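Hypothetical protein, similar to alpha-acetolactate decarboxylase (Staphylococcus aureus subsp. aureus, PDB 1XV2) probably decarboxylates alpha-acetolactate to acetoin, using a bound zinc ion. Local coordinates at residues A[83-88]-A[202-207]; A[119-124]-A[196-201]. One frame throughout, in Å; residues are numbered along the deposited sequence.

Interaction 1. Residues A[83-88]-A[202-207]; sequences KASKTF and IQNFET
Lys83 leads in beside Gln203, whose extended side chain lays its aliphatic part along the lysine backbone, with Gln203 CG 3.3 Å from Lys83 O. Ala84 turns its methyl largely away, and its closest approach is by the backbone: Ala84 CA sits 3.4 Å from Ile202 O in a CA-H...O contact. That same carbonyl is the main acceptor for Ser85. The amide Ser85 N donates to Ile202 O over 2.8 Å. The hydroxyl adds a second bond, Ser85 OG to Ile202 O at 3.2 Å, coming from above the carbonyl plane. It can do so because chi1 of 52° places OG between the backbone N and carbonyl carbon of its own residue, within reach of the Ile202 carbonyl.

At Lys86 the amide makes a weak third bond to Ile202 O, while Lys86 O receives Ile202 N at 2.9 Å. The lysine chain runs off to a salt bridge with Glu105 of helix 95-105. Two residues on, Phe88 brings its ring to Ile202 edge-on: Phe88 CE2 meets Ile202 CD1 at 3.6 Å, the methyl lying near the ring plane. Ile202 also packs on Ile102 and Glu105, so helix 95-105 covers the sheet face carrying Ile202 and Lys86.

With Ser85 and Lys86 together facing Ile202, the arrangement is a classic beta bulge, here at the start of strand 86-94 where it joins strand 198-204 in antiparallel pairing.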
loop_
_atom_site.group_PDB
_atom_site.type_symbol
_atom_site.label_atom_id
_atom_site.label_comp_id
_atom_site.label_asym_id
_atom_site.label_seq_id
_atom_site.Cartn_x
_atom_site.Cartn_y
_atom_site.Cartn_z
ATOM N N LYS A 83 0.861 -14.484 -14.704
ATOM C CA LYS A 83 1.058 -15.924 -14.606
ATOM C C LYS A 83 -0.242 -16.469 -14.006
ATOM O O LYS A 83 -0.401 -16.525 -12.785
ATOM C CB LYS A 83 2.247 -16.227 -13.686
ATOM C CG LYS A 83 2.426 -17.697 -13.336
ATOM C CD LYS A 83 2.764 -18.539 -14.554
ATOM C CE LYS A 83 2.830 -20.014 -14.188
ATOM N NZ LYS A 83 1.514 -20.504 -13.681
ATOM N N ALA A 84 -1.174 -16.850 -14.875
ATOM C CA ALA A 84 -2.471 -17.364 -14.443
ATOM C C ALA A 84 -2.360 -18.567 -13.520
ATOM O O ALA A 84 -1.742 -19.572 -13.867
ATOM C CB ALA A 84 -3.320 -17.722 -15.658
ATOM N N SER A 85 -2.961 -18.462 -12.340
ATOM C CA SER A 85 -2.935 -19.566 -11.391
ATOM C C SER A 85 -4.242 -20.347 -11.486
ATOM O O SER A 85 -4.374 -21.433 -10.921
ATOM C CB SER A 85 -2.725 -19.047 -9.968
ATOM O OG SER A 85 -3.655 -18.033 -9.651
ATOM N N LYS A 86 -5.204 -19.786 -12.215
ATOM C CA LYS A 86 -6.496 -20.430 -12.407
ATOM C C LYS A 86 -7.141 -19.944 -13.701
ATOM O O LYS A 86 -7.072 -18.760 -14.033
ATOM C CB LYS A 86 -7.425 -20.146 -11.219
ATOM C CG LYS A 86 -8.788 -20.818 -11.346
ATOM C CD LYS A 86 -9.654 -20.620 -10.110
ATOM C CE LYS A 86 -9.155 -21.439 -8.929
ATOM N NZ LYS A 86 -10.024 -21.261 -7.724
ATOM N N THR A 87 -7.758 -20.871 -14.426
ATOM C CA THR A 87 -8.422 -20.563 -15.685
ATOM C C THR A 87 -9.793 -21.228 -15.683
ATOM O O THR A 87 -9.958 -22.301 -15.103
ATOM C CB THR A 87 -7.610 -21.104 -16.880
ATOM O OG1 THR A 87 -6.279 -20.577 -16.834
ATOM C CG2 THR A 87 -8.257 -20.704 -18.190
ATOM N N PHE A 88 -10.772 -20.590 -16.326
ATOM C CA PHE A 88 -12.128 -21.133 -16.397
ATOM C C PHE A 88 -13.013 -20.315 -17.334
ATOM O O PHE A 88 -12.870 -19.097 -17.435
ATOM C CB PHE A 88 -12.749 -21.186 -14.996
ATOM C CG PHE A 88 -12.933 -19.838 -14.357
ATOM C CD1 PHE A 88 -14.073 -19.081 -14.612
ATOM C CD2 PHE A 88 -11.973 -19.329 -13.492
ATOM C CE1 PHE A 88 -14.253 -17.834 -14.012
ATOM C CE2 PHE A 88 -12.142 -18.084 -12.886
ATOM C CZ PHE A 88 -13.283 -17.336 -13.145
ATOM N N ILE A 202 -7.067 -15.865 -13.709
ATOM C CA ILE A 202 -6.827 -15.124 -12.479
ATOM C C ILE A 202 -5.428 -15.394 -11.937
ATOM O O ILE A 202 -4.861 -16.469 -12.150
ATOM C CB ILE A 202 -7.838 -15.518 -11.380
ATOM C CG1 ILE A 202 -9.266 -15.319 -11.880
ATOM C CG2 ILE A 202 -7.615 -14.668 -10.138
ATOM C CD1 ILE A 202 -10.325 -15.723 -10.868
ATOM N N GLN A 203 -4.879 -14.404 -11.241
ATOM C CA GLN A 203 -3.568 -14.526 -10.620
ATOM C C GLN A 203 -3.645 -13.847 -9.258
ATOM O O GLN A 203 -4.003 -12.673 -9.165
ATOM C CB GLN A 203 -2.489 -13.855 -11.470
ATOM C CG GLN A 203 -1.094 -13.991 -10.870
ATOM C CD GLN A 203 -0.024 -13.275 -11.672
ATOM O OE1 GLN A 203 1.165 -13.400 -11.383
ATOM N NE2 GLN A 203 -0.441 -12.516 -12.680
ATOM N N ASN A 204 -3.322 -14.591 -8.204
ATOM C CA ASN A 204 -3.358 -14.055 -6.850
ATOM C C ASN A 204 -1.965 -13.559 -6.468
ATOM O O ASN A 204 -0.975 -14.253 -6.681
ATOM C CB ASN A 204 -3.829 -15.140 -5.879
ATOM C CG ASN A 204 -5.139 -15.777 -6.315
ATOM O OD1 ASN A 204 -6.188 -15.129 -6.330
ATOM N ND2 ASN A 204 -5.081 -17.051 -6.682
ATOM N N PHE A 205 -1.896 -12.358 -5.900
ATOM C CA PHE A 205 -0.618 -11.759 -5.522
ATOM C C PHE A 205 -0.238 -11.920 -4.056
ATOM O O PHE A 205 -1.066 -11.771 -3.159
ATOM C CB PHE A 205 -0.609 -10.269 -5.892
ATOM C CG PHE A 205 -0.672 -10.012 -7.375
ATOM C CD1 PHE A 205 0.349 -10.453 -8.215
ATOM C CD2 PHE A 205 -1.765 -9.358 -7.935
ATOM C CE1 PHE A 205 0.278 -10.247 -9.597
ATOM C CE2 PHE A 205 -1.845 -9.146 -9.317
ATOM C CZ PHE A 205 -0.823 -9.592 -10.148
ATOM N N GLU A 206 1.035 -12.222 -3.832
ATOM C CA GLU A 206 1.577 -12.400 -2.493
ATOM C C GLU A 206 2.294 -11.111 -2.097
ATOM O O GLU A 206 2.417 -10.790 -0.916
ATOM C CB GLU A 206 2.567 -13.570 -2.489
ATOM C CG GLU A 206 3.065 -13.984 -1.112
ATOM C CD GLU A 206 4.095 -15.098 -1.182
ATOM O OE1 GLU A 206 3.922 -16.019 -2.008
ATOM O OE2 GLU A 206 5.073 -15.062 -0.407
ATOM N N THR A 207 2.760 -10.375 -3.102
ATOM C CA THR A 207 3.471 -9.124 -2.870
ATOM C C THR A 207 2.953 -7.972 -3.726
ATOM O O THR A 207 2.698 -8.131 -4.919
ATOM C CB THR A 207 4.975 -9.278 -3.153
ATOM O OG1 THR A 207 5.515 -10.298 -2.308
ATOM C CG2 THR A 207 5.706 -7.962 -2.885
#

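Interaction 2. Residues A[119-124]-A[196-201]; sequences GTFKHM and DDVVVE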
loop_
_atom_site.group_PDB
_atom_site.type_symbol
_atom_site.label_atom_id
_atom_site.label_comp_id
_atom_site.label_asym_id
_atom_site.label_seq_id
_atom_site.Cartn_x
_atom_site.Cartn_y
_atom_site.Cartn_z
ATOM N N GLY A 119 -12.393 -13.145 -25.143
ATOM C CA GLY A 119 -13.399 -13.837 -25.930
ATOM C C GLY A 119 -14.361 -12.859 -26.576
ATOM O O GLY A 119 -13.971 -11.748 -26.943
ATOM N N THR A 120 -15.618 -13.267 -26.715
ATOM C CA THR A 120 -16.633 -12.410 -27.314
ATOM C C THR A 120 -17.521 -11.781 -26.239
ATOM O O THR A 120 -17.867 -12.418 -25.247
ATOM C CB THR A 120 -17.518 -13.201 -28.295
ATOM O OG1 THR A 120 -18.091 -14.327 -27.620
ATOM C CG2 THR A 120 -16.695 -13.689 -29.481
ATOM N N PHE A 121 -17.882 -10.521 -26.444
ATOM C CA PHE A 121 -18.723 -9.807 -25.493
ATOM C C PHE A 121 -19.988 -9.332 -26.170
ATOM O O PHE A 121 -19.929 -8.641 -27.189
ATOM C CB PHE A 121 -17.969 -8.608 -24.927
ATOM C CG PHE A 121 -16.772 -8.986 -24.112
ATOM C CD1 PHE A 121 -16.892 -9.226 -22.745
ATOM C CD2 PHE A 121 -15.528 -9.143 -24.716
ATOM C CE1 PHE A 121 -15.785 -9.616 -21.989
ATOM C CE2 PHE A 121 -14.417 -9.535 -23.967
ATOM C CZ PHE A 121 -14.547 -9.771 -22.602
ATOM N N LYS A 122 -21.132 -9.708 -25.607
ATOM C CA LYS A 122 -22.418 -9.307 -26.161
ATOM C C LYS A 122 -22.541 -7.798 -26.062
ATOM O O LYS A 122 -23.072 -7.147 -26.957
ATOM C CB LYS A 122 -23.564 -9.958 -25.385
ATOM C CG LYS A 122 -23.457 -11.462 -25.277
ATOM C CD LYS A 122 -24.714 -12.067 -24.671
ATOM C CE LYS A 122 -25.908 -11.881 -25.595
ATOM N NZ LYS A 122 -27.118 -12.597 -25.096
ATOM N N HIS A 123 -22.040 -7.249 -24.961
ATOM C CA HIS A 123 -22.097 -5.814 -24.729
ATOM C C HIS A 123 -20.810 -5.321 -24.067
ATOM O O HIS A 123 -20.255 -5.988 -23.202
ATOM C CB HIS A 123 -23.305 -5.491 -23.843
ATOM C CG HIS A 123 -23.428 -4.043 -23.481
ATOM N ND1 HIS A 123 -23.525 -3.043 -24.425
ATOM C CD2 HIS A 123 -23.488 -3.428 -22.276
ATOM C CE1 HIS A 123 -23.641 -1.876 -23.816
ATOM N NE2 HIS A 123 -23.622 -2.082 -22.512
HETATM N N MSE A 124 -20.333 -4.157 -24.491
HETATM C CA MSE A 124 -19.126 -3.567 -23.923
HETATM C C MSE A 124 -19.370 -2.069 -23.807
HETATM O O MSE A 124 -19.815 -1.431 -24.758
HETATM C CB MSE A 124 -17.909 -3.856 -24.818
HETATM C CG MSE A 124 -16.580 -3.297 -24.306
HETATM SE SE MSE A 124 -16.081 -3.827 -22.510
HETATM C CE MSE A 124 -15.760 -5.710 -22.808
ATOM N N ASP A 196 -20.301 -13.077 -23.816
ATOM C CA ASP A 196 -21.030 -14.013 -24.659
ATOM C C ASP A 196 -20.353 -15.346 -24.389
ATOM O O ASP A 196 -20.948 -16.265 -23.831
ATOM C CB ASP A 196 -20.885 -13.662 -26.142
ATOM C CG ASP A 196 -21.693 -14.589 -27.039
ATOM O OD1 ASP A 196 -21.700 -15.813 -26.788
ATOM O OD2 ASP A 196 -22.318 -14.100 -27.999
ATOM N N ASP A 197 -19.087 -15.429 -24.783
ATOM C CA ASP A 197 -18.289 -16.629 -24.578
ATOM C C ASP A 197 -16.856 -16.167 -24.339
ATOM O O ASP A 197 -16.225 -15.598 -25.233
ATOM C CB ASP A 197 -18.350 -17.532 -25.810
ATOM C CG ASP A 197 -17.832 -18.928 -25.531
ATOM O OD1 ASP A 197 -16.720 -19.061 -24.976
ATOM O OD2 ASP A 197 -18.538 -19.897 -25.871
ATOM N N VAL A 198 -16.353 -16.401 -23.132
ATOM C CA VAL A 198 -15.000 -15.984 -22.784
ATOM C C VAL A 198 -14.286 -16.969 -21.875
ATOM O O VAL A 198 -14.875 -17.934 -21.389
ATOM C CB VAL A 198 -15.004 -14.629 -22.047
ATOM C CG1 VAL A 198 -15.612 -13.549 -22.927
ATOM C CG2 VAL A 198 -15.778 -14.761 -20.744
ATOM N N VAL A 199 -13.002 -16.705 -21.658
ATOM C CA VAL A 199 -12.172 -17.512 -20.774
ATOM C C VAL A 199 -11.638 -16.533 -19.733
ATOM O O VAL A 199 -11.192 -15.439 -20.080
ATOM C CB VAL A 199 -10.977 -18.147 -21.523
ATOM C CG1 VAL A 199 -10.053 -18.850 -20.533
ATOM C CG2 VAL A 199 -11.483 -19.131 -22.565
ATOM N N VAL A 200 -11.700 -16.914 -18.464
ATOM C CA VAL A 200 -11.220 -16.055 -17.393
ATOM C C VAL A 200 -9.953 -16.610 -16.754
ATOM O O VAL A 200 -9.904 -17.777 -16.356
ATOM C CB VAL A 200 -12.283 -15.888 -16.279
ATOM C CG1 VAL A 200 -11.750 -14.971 -15.186
ATOM C CG2 VAL A 200 -13.578 -15.328 -16.865
ATOM N N GLU A 201 -8.934 -15.763 -16.660
ATOM C CA GLU A 201 -7.668 -16.140 -16.041
ATOM C C GLU A 201 -7.443 -15.251 -14.824
ATOM O O GLU A 201 -7.615 -14.030 -14.891
ATOM C CB GLU A 201 -6.513 -15.968 -17.028
ATOM C CG GLU A 201 -6.508 -16.988 -18.148
ATOM C CD GLU A 201 -5.477 -16.672 -19.211
ATOM O OE1 GLU A 201 -5.658 -15.670 -19.936
ATOM O OE2 GLU A 201 -4.484 -17.418 -19.318
#
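Chi1 of 56° puts Thr120 OG1 between its own backbone N and carbonyl carbon, beside the Asp196-Asp197 turn, where it hydrogen-bonds to Asp197 O at 3.3 Å. The same Thr120 OG1 touches Asp196 CB at 3.2 Å. Val198 CG1 stands anti to its carbonyl carbon (chi1 -60°), which carries it over one face of the Phe121 ring, 4.2 Å from the centroid, in a CH-pi contact. Met124, a selenomethionine, lays its CE on the opposite face, and Phe179 meets the ring nearly perpendicularly.

The backbone follows a classic beta bulge: Asp196 and Asp197 both face Thr120, where the chain leaves strand 187-195 and turns into strand 198-204. Thr120 O takes Asp196 N at 2.9 Å and Asp197 N at 3.3 Å, both from the same face of its plane; Thr120 N returns a bond to Asp197 O of 2.8 Å.

Gly119 lies against Val198 with CA atoms 4.1 Å apart. Gly119 CA also makes a CA-H...O contact with Asp197 O at 3.4 Å, the strands lying close here. On the far side of Thr120, Lys122 crosses Asp196 at about a right angle, CG against CB, before its NZ hydrogen-bonds to Gln92; Asp197 OD2 accepts a hydrogen bond from Gln91 of the same strand, 86-94.

In the fold
Strand 198-204 is common to both contacts: interaction 2 holds its start and interaction 1 its end, with centres about 19 Å apart. Along the chain, interaction 2 nests within the loop that interaction 1 closes. They meet directly where Phe88 O and Val200 N lie 2.7 Å apart, a probable hydrogen bond, and where Thr87 CG2 packs on Val199 CG1 at 3.5 Å. Strand 86-94 thus runs on from the first bulge beside 198-204, and its Gln91 and Gln92 reach the second. The zinc ligands His176, His178 and His189 sit on strands 174-181 and 187-195 of the same antiparallel sheet; none belongs to either contact.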